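Local structure of FERM, RhoGEF and pleckstrin domain protein 2 (Danio rerio, 6D21) at residues A[49-52]-A[56-59]; A[67-70]-A[74-77]. The protein probably acts as a guanine nucleotide exchange factor for RAC1 in semaphorin signalling and actin remodelling, this chain being its FERM domain. One frame throughout, in Å; residues are numbered along the deposited sequence.

Interaction 1: residues A[49-52]-A[56-59]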
loop_
_atom_site.group_PDB
_atom_site.type_symbol
_atom_site.label_atom_id
_atom_site.label_comp_id
_atom_site.label_asym_id
_atom_site.label_seq_id
_atom_site.Cartn_x
_atom_site.Cartn_y
_atom_site.Cartn_z
ATOM N N PHE A 49 8.395 -1.883 9.127
ATOM C CA PHE A 49 9.359 -2.876 9.562
ATOM C C PHE A 49 8.627 -4.121 10.037
ATOM O O PHE A 49 7.426 -4.076 10.298
ATOM C CB PHE A 49 10.255 -2.316 10.672
ATOM C CG PHE A 49 9.515 -1.982 11.936
ATOM C CD1 PHE A 49 8.960 -0.717 12.118
ATOM C CD2 PHE A 49 9.371 -2.934 12.945
ATOM C CE1 PHE A 49 8.270 -0.404 13.285
ATOM C CE2 PHE A 49 8.690 -2.633 14.114
ATOM C CZ PHE A 49 8.135 -1.363 14.283
ATOM N N GLN A 50 9.352 -5.230 10.134
ATOM C CA GLN A 50 8.756 -6.483 10.581
ATOM C C GLN A 50 8.978 -6.654 12.066
ATOM O O GLN A 50 10.123 -6.658 12.513
ATOM C CB GLN A 50 9.349 -7.676 9.824
ATOM C CG GLN A 50 8.424 -8.275 8.811
ATOM C CD GLN A 50 8.963 -9.544 8.177
ATOM O OE1 GLN A 50 10.170 -9.762 8.107
ATOM N NE2 GLN A 50 8.058 -10.378 7.691
ATOM N N ASN A 51 7.897 -6.783 12.835
ATOM C CA ASN A 51 8.044 -7.033 14.269
ATOM C C ASN A 51 8.427 -8.502 14.509
ATOM O O ASN A 51 8.659 -9.238 13.556
ATOM C CB ASN A 51 6.775 -6.653 15.054
ATOM C CG ASN A 51 5.544 -7.502 14.690
ATOM O OD1 ASN A 51 5.634 -8.528 14.006
ATOM N ND2 ASN A 51 4.388 -7.084 15.196
ATOM N N LEU A 52 8.510 -8.938 15.761
ATOM C CA LEU A 52 9.034 -10.282 15.993
ATOM C C LEU A 52 8.012 -11.379 15.661
ATOM O O LEU A 52 8.395 -12.551 15.513
ATOM C CB LEU A 52 9.557 -10.434 17.431
ATOM C CG LEU A 52 11.091 -10.496 17.454
ATOM C CD1 LEU A 52 11.628 -10.671 18.844
ATOM C CD2 LEU A 52 11.591 -11.622 16.566
ATOM N N TRP A 56 4.087 -6.695 9.427
ATOM C CA TRP A 56 4.599 -5.377 9.042
ATOM C C TRP A 56 3.896 -4.235 9.775
ATOM O O TRP A 56 2.673 -4.161 9.795
ATOM C CB TRP A 56 4.467 -5.188 7.531
ATOM C CG TRP A 56 5.380 -6.093 6.765
ATOM C CD1 TRP A 56 5.059 -7.294 6.187
ATOM C CD2 TRP A 56 6.767 -5.876 6.499
ATOM N NE1 TRP A 56 6.162 -7.831 5.568
ATOM C CE2 TRP A 56 7.225 -6.985 5.750
ATOM C CE3 TRP A 56 7.667 -4.845 6.811
ATOM C CZ2 TRP A 56 8.544 -7.096 5.315
ATOM C CZ3 TRP A 56 8.989 -4.967 6.391
ATOM C CH2 TRP A 56 9.413 -6.088 5.649
ATOM N N VAL A 57 4.691 -3.368 10.394
ATOM C CA VAL A 57 4.203 -2.244 11.198
ATOM C C VAL A 57 4.775 -0.960 10.603
ATOM O O VAL A 57 5.870 -1.004 10.073
ATOM C CB VAL A 57 4.628 -2.390 12.676
ATOM C CG1 VAL A 57 4.257 -1.168 13.483
ATOM C CG2 VAL A 57 3.995 -3.642 13.282
ATOM N N TRP A 58 4.055 0.167 10.670
ATOM C CA TRP A 58 4.601 1.428 10.176
ATOM C C TRP A 58 5.609 2.019 11.137
ATOM O O TRP A 58 5.404 2.014 12.350
ATOM C CB TRP A 58 3.489 2.460 9.920
ATOM C CG TRP A 58 2.664 2.134 8.727
ATOM C CD1 TRP A 58 1.406 1.585 8.725
ATOM C CD2 TRP A 58 3.023 2.311 7.346
ATOM N NE1 TRP A 58 0.964 1.416 7.437
ATOM C CE2 TRP A 58 1.937 1.842 6.569
ATOM C CE3 TRP A 58 4.165 2.792 6.693
ATOM C CZ2 TRP A 58 1.949 1.865 5.173
ATOM C CZ3 TRP A 58 4.179 2.811 5.303
ATOM C CH2 TRP A 58 3.077 2.351 4.557
ATOM N N LEU A 59 6.702 2.538 10.594
ATOM C CA LEU A 59 7.638 3.320 11.388
ATOM C C LEU A 59 7.038 4.699 11.686
ATOM O O LEU A 59 6.634 5.434 10.781
ATOM C CB LEU A 59 8.975 3.460 10.656
ATOM C CG LEU A 59 10.141 4.137 11.373
ATOM C CD1 LEU A 59 10.639 3.318 12.561
ATOM C CD2 LEU A 59 11.272 4.386 10.394
#
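F49 and V57 form an antiparallel hydrogen-bonded pair, their CA atoms 5.5 Å apart. Two backbone bonds close it, V57 N to F49 O and F49 N to V57 O; both measure 2.8 Å, and the first is the straighter, at 168° against 154° at the hydrogen. F49 O also receives a CA-H...O contact from W56. The next pair, Q50 with W56, is non-hydrogen-bonded and brings its CA atoms to 4.6 Å. Side chains alternate accordingly, F49 and V57 on one face of the sheet, Q50 and W56 on the other. The Q50 chain runs extended beyond CG, and CG itself stands over the centre of the indole six-membered ring, 3.6 Å from the centroid, in a CH-pi contact. The amide beyond it, tilted only 16° from the indole plane with Q50 CD 3.8 Å from W56 CZ2, reaches out past the rim of the six-membered ring. Q50 NE2 adds a weak hydrogen bond to M54 O in the turn. With an alanine in place of W56, the Q50 methylenes would probably lose the flat surface they rest on and the amide would be freer to swing. On the F49 and V57 face of the sheet, V57 CB lies over one face of the F49 ring, offset toward its rim, 4.3 Å from the centroid, while L59 CA meets the edge of that ring. N51 OD1 accepts a hydrogen bond from N55 N, tying down the turn of this beta hairpin. Strand 56-58 is an outermost strand of the five-stranded sheet in the ubiquitin-like N-terminal lobe of the FERM domain. Strand 45-50 runs between it and strand 76-81, whose R78 makes a cation-pi contact with W56; K82, just past the end of that strand, makes another with W58.

Interaction 2: residues A[67-70]-A[74-77]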
loop_
_atom_site.group_PDB
_atom_site.type_symbol
_atom_site.label_atom_id
_atom_site.label_comp_id
_atom_site.label_asym_id
_atom_site.label_seq_id
_atom_site.Cartn_x
_atom_site.Cartn_y
_atom_site.Cartn_z
ATOM N N LYS A 67 13.284 2.854 20.161
ATOM C CA LYS A 67 12.097 2.686 20.987
ATOM C C LYS A 67 10.961 1.952 20.259
ATOM O O LYS A 67 9.926 1.671 20.853
ATOM C CB LYS A 67 11.593 4.052 21.468
ATOM C CG LYS A 67 12.375 4.654 22.632
ATOM C CD LYS A 67 11.539 5.693 23.386
ATOM C CE LYS A 67 12.147 6.027 24.746
ATOM N NZ LYS A 67 11.268 6.915 25.564
ATOM N N GLN A 68 11.135 1.661 18.972
ATOM C CA GLN A 68 10.067 1.021 18.199
ATOM C C GLN A 68 10.407 -0.412 17.810
ATOM O O GLN A 68 9.515 -1.235 17.588
ATOM C CB GLN A 68 9.762 1.829 16.936
ATOM C CG GLN A 68 9.459 3.300 17.178
ATOM C CD GLN A 68 9.111 4.029 15.894
ATOM O OE1 GLN A 68 8.200 3.632 15.171
ATOM N NE2 GLN A 68 9.844 5.095 15.601
ATOM N N VAL A 69 11.706 -0.696 17.720
ATOM C CA VAL A 69 12.198 -1.982 17.239
ATOM C C VAL A 69 13.269 -2.550 18.163
ATOM O O VAL A 69 14.136 -1.817 18.630
ATOM C CB VAL A 69 12.778 -1.855 15.821
ATOM C CG1 VAL A 69 12.977 -3.224 15.225
ATOM C CG2 VAL A 69 11.860 -1.018 14.930
ATOM N N ARG A 70 13.225 -3.854 18.415
ATOM C CA ARG A 70 14.124 -4.473 19.388
ATOM C C ARG A 70 15.586 -4.570 18.936
ATOM O O ARG A 70 16.495 -4.115 19.631
ATOM C CB ARG A 70 13.622 -5.873 19.744
ATOM C CG ARG A 70 14.644 -6.710 20.494
ATOM C CD ARG A 70 14.076 -8.061 20.876
ATOM N NE ARG A 70 12.936 -7.913 21.768
ATOM C CZ ARG A 70 12.198 -8.921 22.209
ATOM N NH1 ARG A 70 12.483 -10.159 21.841
ATOM N NH2 ARG A 70 11.179 -8.690 23.022
ATOM N N ASN A 74 19.143 -6.048 13.055
ATOM C CA ASN A 74 18.651 -7.290 12.456
ATOM C C ASN A 74 17.237 -7.202 11.867
ATOM O O ASN A 74 16.701 -8.189 11.366
ATOM C CB ASN A 74 18.691 -8.412 13.487
ATOM C CG ASN A 74 20.100 -8.731 13.929
ATOM O OD1 ASN A 74 21.051 -8.505 13.183
ATOM N ND2 ASN A 74 20.244 -9.255 15.142
ATOM N N THR A 75 16.647 -6.020 11.901
ATOM C CA THR A 75 15.267 -5.854 11.451
ATOM C C THR A 75 15.177 -5.374 10.004
ATOM O O THR A 75 15.905 -4.479 9.580
ATOM C CB THR A 75 14.523 -4.867 12.365
ATOM O OG1 THR A 75 14.637 -5.318 13.721
ATOM C CG2 THR A 75 13.054 -4.766 11.983
ATOM N N LEU A 76 14.273 -5.976 9.245
ATOM C CA LEU A 76 14.046 -5.557 7.878
ATOM C C LEU A 76 13.041 -4.414 7.846
ATOM O O LEU A 76 11.949 -4.519 8.427
ATOM C CB LEU A 76 13.547 -6.720 7.018
ATOM C CG LEU A 76 13.353 -6.376 5.535
ATOM C CD1 LEU A 76 14.645 -5.838 4.924
ATOM C CD2 LEU A 76 12.848 -7.589 4.771
ATOM N N PHE A 77 13.443 -3.320 7.202
ATOM C CA PHE A 77 12.538 -2.207 6.873
ATOM C C PHE A 77 12.295 -2.221 5.391
ATOM O O PHE A 77 13.143 -2.700 4.625
ATOM C CB PHE A 77 13.126 -0.842 7.254
ATOM C CG PHE A 77 13.367 -0.663 8.720
ATOM C CD1 PHE A 77 14.400 -1.341 9.358
ATOM C CD2 PHE A 77 12.585 0.206 9.457
ATOM C CE1 PHE A 77 14.635 -1.177 10.711
ATOM C CE2 PHE A 77 12.820 0.383 10.804
ATOM C CZ PHE A 77 13.845 -0.310 11.434
#
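V69 and T75 direct their side chains at each other, and the rotation of each decides which branches meet. V69 turns CG1 anti to its backbone nitrogen (chi1 -167°), which sends that methyl to T75 and leaves CG2, beside the nitrogen, for F77. T75 has OG1 beside its own backbone nitrogen (chi1 -55°) and CG2 next to the carbonyl carbon. CG1 of V69 thereby faces both threonine branches at once, 3.1 Å from OG1 and 3.6 Å from CG2, the two side chains crossing at a slant. The hydroxyl is satisfied elsewhere, by a hydrogen bond with R71 O in the intervening turn, so V69 meets it purely by packing, and the methyl is pressed close. In the ubiquitin-like fold of this FERM lobe, the loop ahead of strand 76-81 folds back here over the start of that strand, which is the central one of five. The F77 and V69 side chains approach from opposite directions, F77 CZ 4.1 Å from V69 CG2. The F77 side chain also packs on I6 and V8 of strand 3-9.

Interactions 1 and 2 have centres about 7 Å apart and follow one another along the chain. Strands 45-50 and 76-81 are sheet neighbours, and a probable hydrogen bond from Q50 N to L76 O, 3.2 Å long, joins them. F49 is the shared piece: its ring belongs to 49-52/56-59, yet it also touches V69 and T75. The hairpin contact is partly buried at the sheet margin and mixes backbone hydrogen bonds with packing on both faces. The 67-70/74-77 contact is smaller, 116 against 392 Å², more buried, and depends on side-chain packing between a loop and the central strand.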